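Long-range contact in titin (Homo sapiens, PDB 3LCY), which serves as a giant elastic scaffold of the muscle sarcomere, represented here by a tandem pair of immunoglobulin domains from its A-band region: residues A[4-16]-A[27-41]. Numbering follows the deposited sequence.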
# COMPACT_ATOMS: atom_id res chain seq x y z
N SER A 4 42.24 14.74 8.81
CA SER A 4 41.38 13.62 8.55
C SER A 4 40.13 13.46 9.38
O SER A 4 40.06 13.83 10.55
CB SER A 4 42.18 12.32 8.61
OG SER A 4 43.15 12.27 7.59
N GLY A 5 39.14 12.90 8.72
CA GLY A 5 37.85 12.64 9.29
C GLY A 5 37.51 11.31 8.68
O GLY A 5 38.12 10.92 7.70
N GLU A 6 36.54 10.62 9.25
CA GLU A 6 36.15 9.35 8.72
C GLU A 6 34.78 9.56 8.12
O GLU A 6 33.90 10.10 8.77
CB GLU A 6 36.13 8.32 9.83
CG GLU A 6 37.34 8.42 10.73
CD GLU A 6 37.47 7.26 11.69
OE1 GLU A 6 38.12 7.43 12.74
OE2 GLU A 6 36.92 6.19 11.40
N ALA A 7 34.61 9.13 6.88
CA ALA A 7 33.34 9.28 6.20
C ALA A 7 32.40 8.35 6.92
O ALA A 7 32.84 7.40 7.55
CB ALA A 7 33.45 8.89 4.75
N PRO A 8 31.11 8.62 6.85
CA PRO A 8 30.16 7.76 7.54
C PRO A 8 30.26 6.31 7.08
O PRO A 8 30.27 6.02 5.90
CB PRO A 8 28.82 8.36 7.14
CG PRO A 8 29.11 9.73 6.79
CD PRO A 8 30.44 9.72 6.15
N GLY A 9 30.33 5.42 8.06
CA GLY A 9 30.44 4.00 7.81
C GLY A 9 29.26 3.29 8.41
O GLY A 9 28.84 3.59 9.52
N ILE A 10 28.70 2.34 7.68
CA ILE A 10 27.56 1.61 8.18
C ILE A 10 27.98 0.48 9.10
O ILE A 10 28.76 -0.37 8.72
CB ILE A 10 26.73 1.07 7.00
CG1 ILE A 10 26.10 2.23 6.24
CG2 ILE A 10 25.67 0.12 7.47
CD1 ILE A 10 25.77 1.95 4.82
N ARG A 11 27.46 0.49 10.33
CA ARG A 11 27.74 -0.56 11.30
C ARG A 11 26.62 -1.57 11.20
O ARG A 11 26.85 -2.76 11.14
CB ARG A 11 27.82 0.01 12.71
CG ARG A 11 29.12 0.66 13.00
CD ARG A 11 30.16 -0.38 13.32
NE ARG A 11 31.49 0.20 13.41
CZ ARG A 11 32.00 0.74 14.51
NH1 ARG A 11 31.29 0.81 15.62
NH2 ARG A 11 33.22 1.22 14.49
N LYS A 12 25.40 -1.07 11.17
CA LYS A 12 24.22 -1.87 10.99
C LYS A 12 23.42 -1.18 9.91
O LYS A 12 23.08 -0.02 10.03
CB LYS A 12 23.43 -1.94 12.30
CG LYS A 12 22.16 -2.75 12.24
CD LYS A 12 20.94 -1.87 12.01
CE LYS A 12 19.69 -2.70 11.73
NZ LYS A 12 18.51 -1.88 11.40
N GLU A 13 23.14 -1.88 8.83
CA GLU A 13 22.35 -1.33 7.75
C GLU A 13 20.87 -1.44 8.05
O GLU A 13 20.46 -2.22 8.88
CB GLU A 13 22.68 -2.04 6.45
CG GLU A 13 22.27 -3.47 6.41
CD GLU A 13 22.51 -4.06 5.07
OE1 GLU A 13 23.57 -3.76 4.49
OE2 GLU A 13 21.66 -4.81 4.59
N MET A 14 20.07 -0.66 7.36
CA MET A 14 18.64 -0.70 7.56
C MET A 14 18.06 -2.03 7.16
O MET A 14 18.51 -2.66 6.22
CB MET A 14 17.94 0.42 6.80
CG MET A 14 18.06 1.75 7.46
SD MET A 14 16.99 2.93 6.70
CE MET A 14 15.54 2.75 7.70
N LYS A 15 17.05 -2.45 7.90
CA LYS A 15 16.40 -3.71 7.66
C LYS A 15 14.94 -3.51 7.41
O LYS A 15 14.35 -2.55 7.85
CB LYS A 15 16.55 -4.61 8.88
CG LYS A 15 17.95 -4.97 9.21
CD LYS A 15 18.55 -5.86 8.17
CE LYS A 15 20.03 -6.02 8.42
NZ LYS A 15 20.60 -7.10 7.61
N ASP A 16 14.36 -4.44 6.68
CA ASP A 16 12.92 -4.41 6.43
C ASP A 16 12.16 -4.53 7.74
O ASP A 16 12.51 -5.34 8.60
CB ASP A 16 12.52 -5.51 5.45
CG ASP A 16 12.97 -5.23 4.03
OD1 ASP A 16 13.47 -4.11 3.78
OD2 ASP A 16 12.83 -6.12 3.17
N LEU A 27 12.24 2.49 11.88
CA LEU A 27 13.28 2.11 10.94
C LEU A 27 14.62 2.64 11.43
O LEU A 27 14.82 3.85 11.51
CB LEU A 27 12.98 2.64 9.54
CG LEU A 27 11.65 2.19 8.91
CD1 LEU A 27 10.63 3.31 8.94
CD2 LEU A 27 11.87 1.70 7.48
N SER A 28 15.52 1.73 11.77
CA SER A 28 16.78 2.12 12.40
C SER A 28 18.02 1.62 11.66
O SER A 28 17.96 0.66 10.89
CB SER A 28 16.82 1.65 13.85
OG SER A 28 17.99 2.09 14.51
N CYS A 29 19.14 2.29 11.89
CA CYS A 29 20.42 1.90 11.32
C CYS A 29 21.56 2.53 12.11
O CYS A 29 21.36 3.54 12.79
CB CYS A 29 20.50 2.32 9.85
SG CYS A 29 20.56 4.11 9.60
N GLN A 30 22.76 2.00 12.02
CA GLN A 30 23.92 2.59 12.65
C GLN A 30 24.97 3.02 11.68
O GLN A 30 25.49 2.24 10.97
CB GLN A 30 24.57 1.60 13.55
CG GLN A 30 23.67 0.89 14.39
CD GLN A 30 24.32 0.52 15.63
OE1 GLN A 30 25.48 0.77 15.81
NE2 GLN A 30 23.58 -0.06 16.51
N ILE A 31 25.30 4.29 11.70
CA ILE A 31 26.33 4.87 10.88
C ILE A 31 27.26 5.73 11.71
O ILE A 31 26.84 6.58 12.44
CB ILE A 31 25.72 5.70 9.80
CG1 ILE A 31 24.68 4.89 9.04
CG2 ILE A 31 26.75 6.15 8.87
CD1 ILE A 31 23.71 5.67 8.28
N VAL A 32 28.55 5.46 11.60
CA VAL A 32 29.54 6.19 12.37
C VAL A 32 30.52 6.97 11.51
O VAL A 32 30.98 6.49 10.48
CB VAL A 32 30.32 5.23 13.28
CG1 VAL A 32 29.42 4.69 14.37
CG2 VAL A 32 30.88 4.09 12.47
N GLY A 33 30.82 8.19 11.94
CA GLY A 33 31.74 9.05 11.23
C GLY A 33 32.33 10.09 12.13
O GLY A 33 31.79 10.33 13.16
N ARG A 34 33.44 10.68 11.74
CA ARG A 34 34.03 11.81 12.43
C ARG A 34 34.34 12.79 11.38
O ARG A 34 35.10 12.52 10.51
CB ARG A 34 35.31 11.41 13.08
CG ARG A 34 35.16 10.51 14.23
CD ARG A 34 36.36 9.65 14.35
NE ARG A 34 36.28 8.72 15.45
CZ ARG A 34 37.06 8.77 16.51
NH1 ARG A 34 37.98 9.72 16.61
NH2 ARG A 34 36.93 7.88 17.48
N PRO A 35 33.74 13.95 11.43
CA PRO A 35 32.84 14.34 12.48
C PRO A 35 31.58 13.50 12.46
O PRO A 35 31.37 12.76 11.55
CB PRO A 35 32.53 15.78 12.12
CG PRO A 35 32.93 15.95 10.82
CD PRO A 35 34.05 15.08 10.57
N LEU A 36 30.77 13.57 13.49
CA LEU A 36 29.63 12.71 13.56
C LEU A 36 28.79 13.11 12.39
O LEU A 36 28.79 14.24 12.00
CB LEU A 36 28.86 12.90 14.85
CG LEU A 36 29.49 12.65 16.20
CD1 LEU A 36 28.64 13.12 17.32
CD2 LEU A 36 29.71 11.26 16.36
N PRO A 37 28.12 12.15 11.82
CA PRO A 37 27.28 12.39 10.66
C PRO A 37 25.98 13.13 10.88
O PRO A 37 25.32 12.95 11.85
CB PRO A 37 26.99 10.98 10.18
CG PRO A 37 27.49 10.07 11.23
CD PRO A 37 27.87 10.84 12.39
N ASP A 38 25.61 13.95 9.92
CA ASP A 38 24.32 14.55 9.92
C ASP A 38 23.35 13.67 9.15
O ASP A 38 23.65 13.21 8.10
CB ASP A 38 24.36 15.93 9.30
CG ASP A 38 25.25 16.89 10.05
OD1 ASP A 38 26.25 17.37 9.48
OD2 ASP A 38 24.94 17.20 11.22
N ILE A 39 22.19 13.44 9.72
CA ILE A 39 21.19 12.56 9.17
C ILE A 39 20.04 13.23 8.45
O ILE A 39 19.49 14.17 8.90
CB ILE A 39 20.59 11.67 10.29
CG1 ILE A 39 21.66 10.89 11.01
CG2 ILE A 39 19.55 10.79 9.76
CD1 ILE A 39 22.59 10.19 10.17
N LYS A 40 19.73 12.70 7.28
CA LYS A 40 18.56 13.02 6.51
C LYS A 40 17.80 11.78 6.08
O LYS A 40 18.37 10.82 5.71
CB LYS A 40 18.95 13.85 5.31
CG LYS A 40 19.25 15.27 5.62
CD LYS A 40 19.92 15.94 4.47
CE LYS A 40 20.47 17.31 4.82
NZ LYS A 40 19.73 17.97 5.87
N TRP A 41 16.49 11.83 6.14
CA TRP A 41 15.63 10.73 5.70
C TRP A 41 14.92 11.10 4.41
O TRP A 41 14.48 12.24 4.24
CB TRP A 41 14.62 10.37 6.80
CG TRP A 41 15.27 9.90 8.06
CD1 TRP A 41 15.65 10.67 9.12
CD2 TRP A 41 15.63 8.55 8.39
NE1 TRP A 41 16.22 9.88 10.10
CE2 TRP A 41 16.22 8.58 9.67
CE3 TRP A 41 15.51 7.33 7.73
CZ2 TRP A 41 16.68 7.43 10.31
CZ3 TRP A 41 15.97 6.18 8.37
CH2 TRP A 41 16.55 6.24 9.64
O HOH W 1 15.43 -0.98 10.22
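Strand 6-10 runs antiparallel to strand 27-34, their axes 4.2 Å apart at closest approach, and the ladder from the Glu6–Arg34 pair to the Lys12–Gln30 pair is shifted by one residue at each of two beta bulges. The second is a classic bulge: Arg11 and Lys12 both face Gln30, whose O accepts a bond from Arg11 N at 2.7 Å and a weak one from Lys12 N. Here the edge strand turns its corner, as between A and A' in I-set domains, and Met14 N and Asp16 then bond to strand 88-103 of the other sheet.

Lys12 CG lies anti to the backbone N, and a bend at chi2 (-97°) brings NZ back to Ser28 O at 2.6 Å, approaching from above the carbonyl plane. Met14 reaches inward instead: its CG packs on Cys29 CB at 3.5 Å, while Met14 SD lies 5.1 Å from the centroid of the six-membered ring of Trp41, a Met-aromatic contact at the ring edge. Pro8 CB meets Ile31 CG2 at 3.5 Å on the same inner side. Outside, Glu6 and Arg34 extend side by side; Glu6 OE1 is 3.5 Å from Arg34 NE but well out of the guanidinium plane.

This ion pair, with Glu6 poorly ordered, probably adds attraction but little direction; an edge strand can thus change sheets at a classic bulge, its backbone pairing kept up to that point.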